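Local coordinates for cutm, flavoprotein of carbon monoxide dehydrogenase (Hydrogenophaga pseudoflava, PDB 1FFV) that probably passes electrons through its bound FAD, as the flavoprotein component of the enzyme that oxidises carbon monoxide, at residues E7-K12 and P48-D53; R61-E66 and S84-A89; S68-G73 and V172-Q177. All coordinates share one frame; numbering follows the deposited sequence.

Overall arrangement
Interaction 1 lies in a small parallel sheet, while interactions 2 and 3 share the antiparallel sheet of the same FAD-binding family region. The centre of interaction 1 is about 29 Å and about 32 Å from the centres of the others. Interactions 2 and 3, with centres about 8 Å apart, touch directly: strands 63-66 and 69-73 are neighbours, with Arg64 O probably bonded to Val71 N. All three are partly buried. Interaction 1 combines strand bonding with polar side-chain pairs, and Tyr8 and Asp53 meet another protein chain. Interaction 2 sets a helix start against an edge strand by van der Waals contacts, mostly apolar, with no hydrogen bond across, whereas interaction 3 is chiefly backbone pairing between inner strands.

Interaction 1: residues E7-K12 and P48-D53; sequences EYHAPK and PEHLID
Parallel strands 7-9 and 50-53 pair at one border of a three-stranded sheet, with Glu7 opposite His50, Tyr8 opposite Leu51 and His9 opposite Ile52. Glu7 N bonds Glu49 O at 2.8 Å and Glu7 O receives Leu51 N at 2.9 Å; His9 N then reaches Leu51 O at 3.0 Å, and His9 O takes Asp53 N at 2.7 Å. The two histidines meet rim to rim on one face of the sheet, His9 NE2 lying 2.8 Å from His50 ND1 in a nearly straight bond (176°) that either nitrogen could donate. Their planes are moderately inclined, and neither ring covers the other. Glu7 runs alongside His50: its CB lies 3.3 Å from His50 ND1, and OE1 sits at the ring edge near CE1, the carboxylate plane steeply turned from the imidazole. Farther along, Pro11 CG packs on Ile52 CG2 at 3.7 Å, and a water donates to both Pro11 O and Asp53 O. With CG swung opposite its backbone N (chi1 177°), Tyr8 reaches along the other face to Asp53: its OH donates to OD2 at 2.6 Å, on the anti side and 23° out of the carboxylate plane. A phenylalanine in place of Tyr8 has no hydroxyl, and Asp53 OD2 would probably depend on the polar side chain of another protein chain that also bonds it, its carboxylate less firmly held. Asn55 N holds OD1. Helix 14-24, touching both histidines, links strand 7-9 to strand 28-31, and helix 37-42, touching Leu51, links that strand back to 50-53 between them: two successive beta-alpha-beta units, as in the N-terminal part of these FAD-binding domains.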
loop_
_atom_site.group_PDB
_atom_site.type_symbol
_atom_site.label_atom_id
_atom_site.label_comp_id
_atom_site.label_asym_id
_atom_site.label_seq_id
_atom_site.Cartn_x
_atom_site.Cartn_y
_atom_site.Cartn_z
ATOM N N GLU C 7 1.355 -21.075 33.469
ATOM C CA GLU C 7 1.553 -22.411 32.915
ATOM C C GLU C 7 0.176 -23.045 32.720
ATOM O O GLU C 7 -0.742 -22.816 33.510
ATOM C CB GLU C 7 2.412 -23.278 33.840
ATOM C CG GLU C 7 3.910 -23.305 33.501
ATOM C CD GLU C 7 4.497 -24.729 33.531
ATOM O OE1 GLU C 7 4.553 -25.344 34.629
ATOM O OE2 GLU C 7 4.886 -25.239 32.448
ATOM N N TYR C 8 0.031 -23.837 31.666
ATOM C CA TYR C 8 -1.246 -24.470 31.355
ATOM C C TYR C 8 -1.209 -25.988 31.521
ATOM O O TYR C 8 -0.233 -26.644 31.144
ATOM C CB TYR C 8 -1.659 -24.088 29.930
ATOM C CG TYR C 8 -2.939 -24.713 29.417
ATOM C CD1 TYR C 8 -4.186 -24.162 29.716
ATOM C CD2 TYR C 8 -2.898 -25.827 28.584
ATOM C CE1 TYR C 8 -5.355 -24.708 29.190
ATOM C CE2 TYR C 8 -4.054 -26.378 28.053
ATOM C CZ TYR C 8 -5.276 -25.815 28.358
ATOM O OH TYR C 8 -6.410 -26.369 27.813
ATOM N N HIS C 9 -2.279 -26.535 32.095
ATOM C CA HIS C 9 -2.404 -27.974 32.320
ATOM C C HIS C 9 -3.805 -28.414 31.891
ATOM O O HIS C 9 -4.784 -27.719 32.170
ATOM C CB HIS C 9 -2.219 -28.311 33.806
ATOM C CG HIS C 9 -0.986 -27.719 34.424
ATOM N ND1 HIS C 9 0.220 -28.387 34.471
ATOM C CD2 HIS C 9 -0.784 -26.532 35.047
ATOM C CE1 HIS C 9 1.111 -27.638 35.098
ATOM N NE2 HIS C 9 0.527 -26.508 35.459
ATOM N N ALA C 10 -3.902 -29.565 31.230
ATOM C CA ALA C 10 -5.196 -30.082 30.786
ATOM C C ALA C 10 -5.368 -31.569 31.109
ATOM O O ALA C 10 -5.330 -32.422 30.225
ATOM C CB ALA C 10 -5.393 -29.827 29.292
ATOM N N PRO C 11 -5.547 -31.899 32.397
ATOM C CA PRO C 11 -5.727 -33.288 32.832
ATOM C C PRO C 11 -6.996 -33.918 32.239
ATOM O O PRO C 11 -7.941 -33.216 31.897
ATOM C CB PRO C 11 -5.799 -33.152 34.354
ATOM C CG PRO C 11 -6.395 -31.793 34.545
ATOM C CD PRO C 11 -5.620 -30.980 33.544
ATOM N N LYS C 12 -7.000 -35.240 32.094
ATOM C CA LYS C 12 -8.150 -35.928 31.515
ATOM C C LYS C 12 -9.024 -36.660 32.530
ATOM O O LYS C 12 -9.971 -37.366 32.170
ATOM C CB LYS C 12 -7.691 -36.876 30.407
ATOM C CG LYS C 12 -7.021 -36.147 29.247
ATOM C CD LYS C 12 -6.742 -37.082 28.082
ATOM C CE LYS C 12 -6.067 -36.346 26.936
ATOM N NZ LYS C 12 -6.907 -35.220 26.417
ATOM N N PRO C 48 -3.020 -16.123 38.844
ATOM C CA PRO C 48 -2.500 -17.451 39.179
ATOM C C PRO C 48 -1.369 -17.846 38.226
ATOM O O PRO C 48 -1.401 -17.528 37.035
ATOM C CB PRO C 48 -3.732 -18.347 39.023
ATOM C CG PRO C 48 -4.521 -17.661 37.955
ATOM C CD PRO C 48 -4.404 -16.212 38.340
ATOM N N GLU C 49 -0.345 -18.498 38.765
ATOM C CA GLU C 49 0.780 -18.918 37.943
ATOM C C GLU C 49 0.495 -20.199 37.159
ATOM O O GLU C 49 1.174 -20.501 36.178
ATOM C CB GLU C 49 2.046 -19.022 38.801
ATOM C CG GLU C 49 2.494 -17.642 39.304
ATOM C CD GLU C 49 3.629 -17.669 40.324
ATOM O OE1 GLU C 49 4.064 -16.564 40.741
ATOM O OE2 GLU C 49 4.084 -18.772 40.719
ATOM N N HIS C 50 -0.563 -20.905 37.546
ATOM C CA HIS C 50 -0.951 -22.145 36.887
ATOM C C HIS C 50 -2.462 -22.242 36.695
ATOM O O HIS C 50 -3.233 -21.963 37.615
ATOM C CB HIS C 50 -0.500 -23.358 37.714
ATOM C CG HIS C 50 0.983 -23.534 37.781
ATOM N ND1 HIS C 50 1.673 -24.351 36.912
ATOM C CD2 HIS C 50 1.907 -23.007 38.619
ATOM C CE1 HIS C 50 2.961 -24.320 37.212
ATOM N NE2 HIS C 50 3.129 -23.512 38.244
ATOM N N LEU C 51 -2.878 -22.624 35.492
ATOM C CA LEU C 51 -4.294 -22.806 35.207
ATOM C C LEU C 51 -4.519 -24.266 34.862
ATOM O O LEU C 51 -3.869 -24.815 33.968
ATOM C CB LEU C 51 -4.768 -21.917 34.053
ATOM C CG LEU C 51 -4.971 -20.433 34.359
ATOM C CD1 LEU C 51 -5.657 -19.759 33.178
ATOM C CD2 LEU C 51 -5.811 -20.283 35.621
ATOM N N ILE C 52 -5.393 -24.910 35.625
ATOM C CA ILE C 52 -5.704 -26.309 35.390
ATOM C C ILE C 52 -7.041 -26.380 34.681
ATOM O O ILE C 52 -8.096 -26.201 35.291
ATOM C CB ILE C 52 -5.770 -27.105 36.704
ATOM C CG1 ILE C 52 -4.434 -27.008 37.431
ATOM C CG2 ILE C 52 -6.126 -28.567 36.422
ATOM C CD1 ILE C 52 -4.523 -27.418 38.868
ATOM N N ASP C 53 -6.975 -26.616 33.380
ATOM C CA ASP C 53 -8.160 -26.712 32.541
ATOM C C ASP C 53 -8.878 -28.041 32.773
ATOM O O ASP C 53 -8.311 -29.120 32.565
ATOM C CB ASP C 53 -7.749 -26.571 31.069
ATOM C CG ASP C 53 -8.929 -26.365 30.134
ATOM O OD1 ASP C 53 -10.092 -26.623 30.516
ATOM O OD2 ASP C 53 -8.682 -25.938 28.992
HETATM O O HOH W 1 -9.331 -30.974 31.019
#

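Interaction 2: residues R61-E66 and S84-A89; sequences RGIREE and SPIVQA. Unlike the reference sequence in segment 84-89: Ala89 (reference Gln).
Of the flat groups, the carboxylate of Glu65 comes nearest the helix, but it is the methylene CG that touches Ile86 CG2, at 4.0 Å, with CD only slightly farther. No ring takes part and nothing is stacked. The guanidinium of Arg64 and the carboxylate of Glu66 form a salt bridge along their own strand, NH1 to OE2 at 3.4 Å, Arg64 starting away from the helix. The contact itself is made by branched apolar chains. Ile63 points at the helix start and splits its load: CG2 touches Ile86 CB at 4.0 Å, while CD1 reaches Ser84 CB at 3.6 Å and Val87 CG2 at 4.1 Å. The two isoleucines run side by side with their tips pointing opposite ways. With CG1 beside its backbone N (chi1 -70°) and the chain then extended, Ile86 lays CD1 against the strand backbone, 3.5 Å from Ile63 O. Ser84 is the N-cap of helix 85-90; its OG sits anti to the backbone N and accepts Val87 N at 3.0 Å in an almost straight bond (176°). The methyls of Ile63 thus pack against a hydroxyl already engaged by the helix end. Strand and helix axes make an angle of 57°. Edge strand 63-66 bonds on to strand 69-73, whose Val70 also meets Ile86; Glu65 OE2 forms a salt bridge with Arg90 later in the helix, and Val87 also packs against Leu94 and Ala95 of helix 92-97.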
loop_
_atom_site.group_PDB
_atom_site.type_symbol
_atom_site.label_atom_id
_atom_site.label_comp_id
_atom_site.label_asym_id
_atom_site.label_seq_id
_atom_site.Cartn_x
_atom_site.Cartn_y
_atom_site.Cartn_z
ATOM N N ARG C 61 -19.010 -34.120 32.864
ATOM C CA ARG C 61 -20.078 -33.806 31.921
ATOM C C ARG C 61 -21.246 -34.783 31.989
ATOM O O ARG C 61 -21.142 -35.859 32.578
ATOM C CB ARG C 61 -19.514 -33.769 30.498
ATOM C CG ARG C 61 -18.362 -32.792 30.350
ATOM C CD ARG C 61 -17.829 -32.695 28.935
ATOM N NE ARG C 61 -16.763 -31.689 28.851
ATOM C CZ ARG C 61 -16.940 -30.369 28.979
ATOM N NH1 ARG C 61 -18.154 -29.866 29.203
ATOM N NH2 ARG C 61 -15.903 -29.544 28.854
ATOM N N GLY C 62 -22.372 -34.387 31.405
ATOM C CA GLY C 62 -23.535 -35.250 31.398
ATOM C C GLY C 62 -24.621 -34.882 32.384
ATOM O O GLY C 62 -24.363 -34.327 33.451
ATOM N N ILE C 63 -25.852 -35.177 31.993
ATOM C CA ILE C 63 -27.032 -34.926 32.808
ATOM C C ILE C 63 -27.795 -36.249 32.850
ATOM O O ILE C 63 -28.262 -36.738 31.818
ATOM C CB ILE C 63 -27.925 -33.835 32.173
ATOM C CG1 ILE C 63 -27.190 -32.491 32.172
ATOM C CG2 ILE C 63 -29.261 -33.741 32.906
ATOM C CD1 ILE C 63 -27.893 -31.404 31.375
ATOM N N ARG C 64 -27.900 -36.842 34.036
ATOM C CA ARG C 64 -28.595 -38.118 34.172
ATOM C C ARG C 64 -29.507 -38.173 35.384
ATOM O O ARG C 64 -29.621 -37.206 36.130
ATOM C CB ARG C 64 -27.578 -39.259 34.239
ATOM C CG ARG C 64 -26.578 -39.123 35.375
ATOM C CD ARG C 64 -25.274 -39.834 35.038
ATOM N NE ARG C 64 -24.131 -38.937 35.204
ATOM C CZ ARG C 64 -23.214 -39.064 36.160
ATOM N NH1 ARG C 64 -23.300 -40.060 37.032
ATOM N NH2 ARG C 64 -22.230 -38.176 36.263
ATOM N N GLU C 65 -30.157 -39.318 35.561
ATOM C CA GLU C 65 -31.060 -39.540 36.682
ATOM C C GLU C 65 -30.704 -40.799 37.459
ATOM O O GLU C 65 -30.459 -41.863 36.880
ATOM C CB GLU C 65 -32.510 -39.644 36.206
ATOM C CG GLU C 65 -33.092 -38.356 35.652
ATOM C CD GLU C 65 -34.575 -38.476 35.361
ATOM O OE1 GLU C 65 -34.927 -38.947 34.259
ATOM O OE2 GLU C 65 -35.391 -38.112 36.242
ATOM N N GLU C 66 -30.629 -40.648 38.776
ATOM C CA GLU C 66 -30.344 -41.749 39.679
ATOM C C GLU C 66 -31.493 -41.725 40.679
ATOM O O GLU C 66 -31.512 -40.918 41.613
ATOM C CB GLU C 66 -28.999 -41.548 40.372
ATOM C CG GLU C 66 -27.813 -41.615 39.415
ATOM C CD GLU C 66 -26.462 -41.454 40.106
ATOM O OE1 GLU C 66 -26.375 -41.661 41.339
ATOM O OE2 GLU C 66 -25.478 -41.129 39.405
ATOM N N SER C 84 -31.621 -29.207 27.826
ATOM C CA SER C 84 -31.759 -30.559 28.376
ATOM C C SER C 84 -33.208 -30.997 28.617
ATOM O O SER C 84 -33.926 -30.376 29.401
ATOM C CB SER C 84 -30.988 -30.676 29.686
ATOM O OG SER C 84 -31.396 -31.815 30.415
ATOM N N PRO C 85 -33.666 -32.058 27.922
ATOM C CA PRO C 85 -35.043 -32.516 28.128
ATOM C C PRO C 85 -35.260 -33.022 29.553
ATOM O O PRO C 85 -36.370 -32.951 30.075
ATOM C CB PRO C 85 -35.218 -33.607 27.064
ATOM C CG PRO C 85 -33.814 -34.046 26.756
ATOM C CD PRO C 85 -33.047 -32.754 26.781
ATOM N N ILE C 86 -34.197 -33.491 30.201
ATOM C CA ILE C 86 -34.314 -33.951 31.583
ATOM C C ILE C 86 -34.518 -32.736 32.493
ATOM O O ILE C 86 -35.465 -32.694 33.275
ATOM C CB ILE C 86 -33.072 -34.750 32.055
ATOM C CG1 ILE C 86 -33.010 -36.110 31.356
ATOM C CG2 ILE C 86 -33.124 -34.972 33.562
ATOM C CD1 ILE C 86 -31.784 -36.920 31.723
ATOM N N VAL C 87 -33.648 -31.736 32.373
ATOM C CA VAL C 87 -33.768 -30.534 33.192
ATOM C C VAL C 87 -35.105 -29.835 32.928
ATOM O O VAL C 87 -35.715 -29.311 33.847
ATOM C CB VAL C 87 -32.592 -29.541 32.966
ATOM C CG1 VAL C 87 -32.775 -28.306 33.825
ATOM C CG2 VAL C 87 -31.268 -30.196 33.307
ATOM N N GLN C 88 -35.579 -29.871 31.687
ATOM C CA GLN C 88 -36.853 -29.239 31.333
ATOM C C GLN C 88 -38.077 -29.893 31.973
ATOM O O GLN C 88 -39.022 -29.211 32.370
ATOM C CB GLN C 88 -37.044 -29.225 29.820
ATOM C CG GLN C 88 -36.196 -28.209 29.087
ATOM C CD GLN C 88 -36.423 -28.243 27.585
ATOM O OE1 GLN C 88 -35.577 -27.767 26.827
ATOM N NE2 GLN C 88 -37.554 -28.801 27.150
ATOM N N ALA C 89 -38.058 -31.217 32.060
ATOM C CA ALA C 89 -39.177 -31.960 32.625
ATOM C C ALA C 89 -39.126 -32.121 34.139
ATOM O O ALA C 89 -40.159 -32.045 34.805
ATOM C CB ALA C 89 -39.282 -33.328 31.956
#

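Interaction 3: residues S68-G73 and V172-Q177; sequences STVVIG and VPAFAQ
Val70 and Val172 point to the same face of the antiparallel sheet, whereas Thr69 and Pro173 point to the opposite one. Val70 and Val172 form a hydrogen-bonded pair: Val70 N meets Val172 O at 2.7 Å, and Val172 N meets Val70 O at 2.9 Å. A third bond, Ala174 N to Ser68 O at 2.9 Å, continues the pairing just past the end of the strand. On the valine face, the side chains meet diagonally along the strands. Val70 carries CG2 beside its backbone N, with CG1 anti to it (chi1 175°), and so turns CG2 to Ala174 CB at 4.3 Å; at the other end Ile72 CD1 comes within 4.4 Å of Val172 CG1. On the reverse face, Thr69 CG2 lies 3.9 Å from Val172 O. Leu91 covers both Val70 and Val172, Ile86 and Arg90 of helix 85-90 also reach Val70, and the bond of Ile72 to Ile170 extends the strand pairing. A non-hydrogen-bonded pair asks for no N-H from Pro173 toward Thr69, so the proline costs no bond to strand 69-73. The chemistry thus implies a join held mainly by three backbone bonds, with only light apolar contacts between the side chains on the valine face.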
loop_
_atom_site.group_PDB
_atom_site.type_symbol
_atom_site.label_atom_id
_atom_site.label_comp_id
_atom_site.label_asym_id
_atom_site.label_seq_id
_atom_site.Cartn_x
_atom_site.Cartn_y
_atom_site.Cartn_z
ATOM N N SER C 68 -34.682 -40.586 42.114
ATOM C CA SER C 68 -35.430 -39.344 41.983
ATOM C C SER C 68 -34.519 -38.113 42.032
ATOM O O SER C 68 -34.987 -36.987 42.214
ATOM C CB SER C 68 -36.492 -39.265 43.081
ATOM O OG SER C 68 -35.901 -39.445 44.361
ATOM N N THR C 69 -33.218 -38.335 41.859
ATOM C CA THR C 69 -32.232 -37.258 41.893
ATOM C C THR C 69 -31.711 -36.944 40.496
ATOM O O THR C 69 -31.350 -37.854 39.749
ATOM C CB THR C 69 -31.026 -37.653 42.777
ATOM O OG1 THR C 69 -31.469 -37.888 44.119
ATOM C CG2 THR C 69 -29.972 -36.560 42.784
ATOM N N VAL C 70 -31.718 -35.666 40.121
ATOM C CA VAL C 70 -31.188 -35.270 38.822
ATOM C C VAL C 70 -29.707 -34.982 39.045
ATOM O O VAL C 70 -29.335 -34.280 39.987
ATOM C CB VAL C 70 -31.901 -34.027 38.246
ATOM C CG1 VAL C 70 -31.232 -33.585 36.950
ATOM C CG2 VAL C 70 -33.370 -34.345 37.979
ATOM N N VAL C 71 -28.862 -35.595 38.226
ATOM C CA VAL C 71 -27.423 -35.422 38.338
ATOM C C VAL C 71 -26.917 -34.587 37.170
ATOM O O VAL C 71 -27.092 -34.952 35.998
ATOM C CB VAL C 71 -26.702 -36.785 38.361
ATOM C CG1 VAL C 71 -25.244 -36.610 38.755
ATOM C CG2 VAL C 71 -27.408 -37.729 39.315
ATOM N N ILE C 72 -26.304 -33.453 37.504
ATOM C CA ILE C 72 -25.778 -32.534 36.509
ATOM C C ILE C 72 -24.260 -32.374 36.644
ATOM O O ILE C 72 -23.763 -31.955 37.696
ATOM C CB ILE C 72 -26.441 -31.141 36.652
ATOM C CG1 ILE C 72 -27.965 -31.264 36.538
ATOM C CG2 ILE C 72 -25.914 -30.202 35.589
ATOM C CD1 ILE C 72 -28.722 -29.981 36.846
ATOM N N GLY C 73 -23.535 -32.707 35.575
ATOM C CA GLY C 73 -22.085 -32.573 35.591
ATOM C C GLY C 73 -21.678 -31.129 35.835
ATOM O O GLY C 73 -22.250 -30.212 35.244
ATOM N N VAL C 172 -29.723 -32.679 42.430
ATOM C CA VAL C 172 -30.924 -32.005 42.884
ATOM C C VAL C 172 -32.156 -32.889 42.750
ATOM O O VAL C 172 -32.300 -33.633 41.776
ATOM C CB VAL C 172 -31.104 -30.597 42.194
ATOM C CG1 VAL C 172 -30.296 -30.500 40.922
ATOM C CG2 VAL C 172 -32.567 -30.287 41.934
ATOM N N PRO C 173 -33.003 -32.906 43.797
ATOM C CA PRO C 173 -34.220 -33.721 43.764
ATOM C C PRO C 173 -35.174 -33.253 42.676
ATOM O O PRO C 173 -35.379 -32.056 42.486
ATOM C CB PRO C 173 -34.804 -33.534 45.170
ATOM C CG PRO C 173 -34.217 -32.248 45.646
ATOM C CD PRO C 173 -32.809 -32.304 45.128
ATOM N N ALA C 174 -35.692 -34.201 41.909
ATOM C CA ALA C 174 -36.630 -33.880 40.844
ATOM C C ALA C 174 -37.872 -33.254 41.462
ATOM O O ALA C 174 -38.300 -33.643 42.552
ATOM C CB ALA C 174 -37.003 -35.140 40.071
ATOM N N PHE C 175 -38.412 -32.244 40.792
ATOM C CA PHE C 175 -39.608 -31.572 41.272
ATOM C C PHE C 175 -40.737 -32.585 41.353
ATOM O O PHE C 175 -40.939 -33.375 40.425
ATOM C CB PHE C 175 -40.034 -30.463 40.298
ATOM C CG PHE C 175 -39.248 -29.184 40.423
ATOM C CD1 PHE C 175 -38.115 -29.105 41.235
ATOM C CD2 PHE C 175 -39.646 -28.051 39.713
ATOM C CE1 PHE C 175 -37.394 -27.915 41.330
ATOM C CE2 PHE C 175 -38.931 -26.863 39.805
ATOM C CZ PHE C 175 -37.804 -26.793 40.613
ATOM N N ALA C 176 -41.451 -32.588 42.471
ATOM C CA ALA C 176 -42.587 -33.486 42.621
ATOM C C ALA C 176 -43.681 -32.899 41.724
ATOM O O ALA C 176 -43.743 -31.680 41.542
ATOM C CB ALA C 176 -43.043 -33.531 44.073
ATOM N N GLN C 177 -44.502 -33.760 41.122
ATOM C CA GLN C 177 -45.583 -33.307 40.240
ATOM C C GLN C 177 -46.439 -32.198 40.874
ATOM O O GLN C 177 -46.937 -32.339 41.997
ATOM C CB GLN C 177 -46.463 -34.497 39.827
#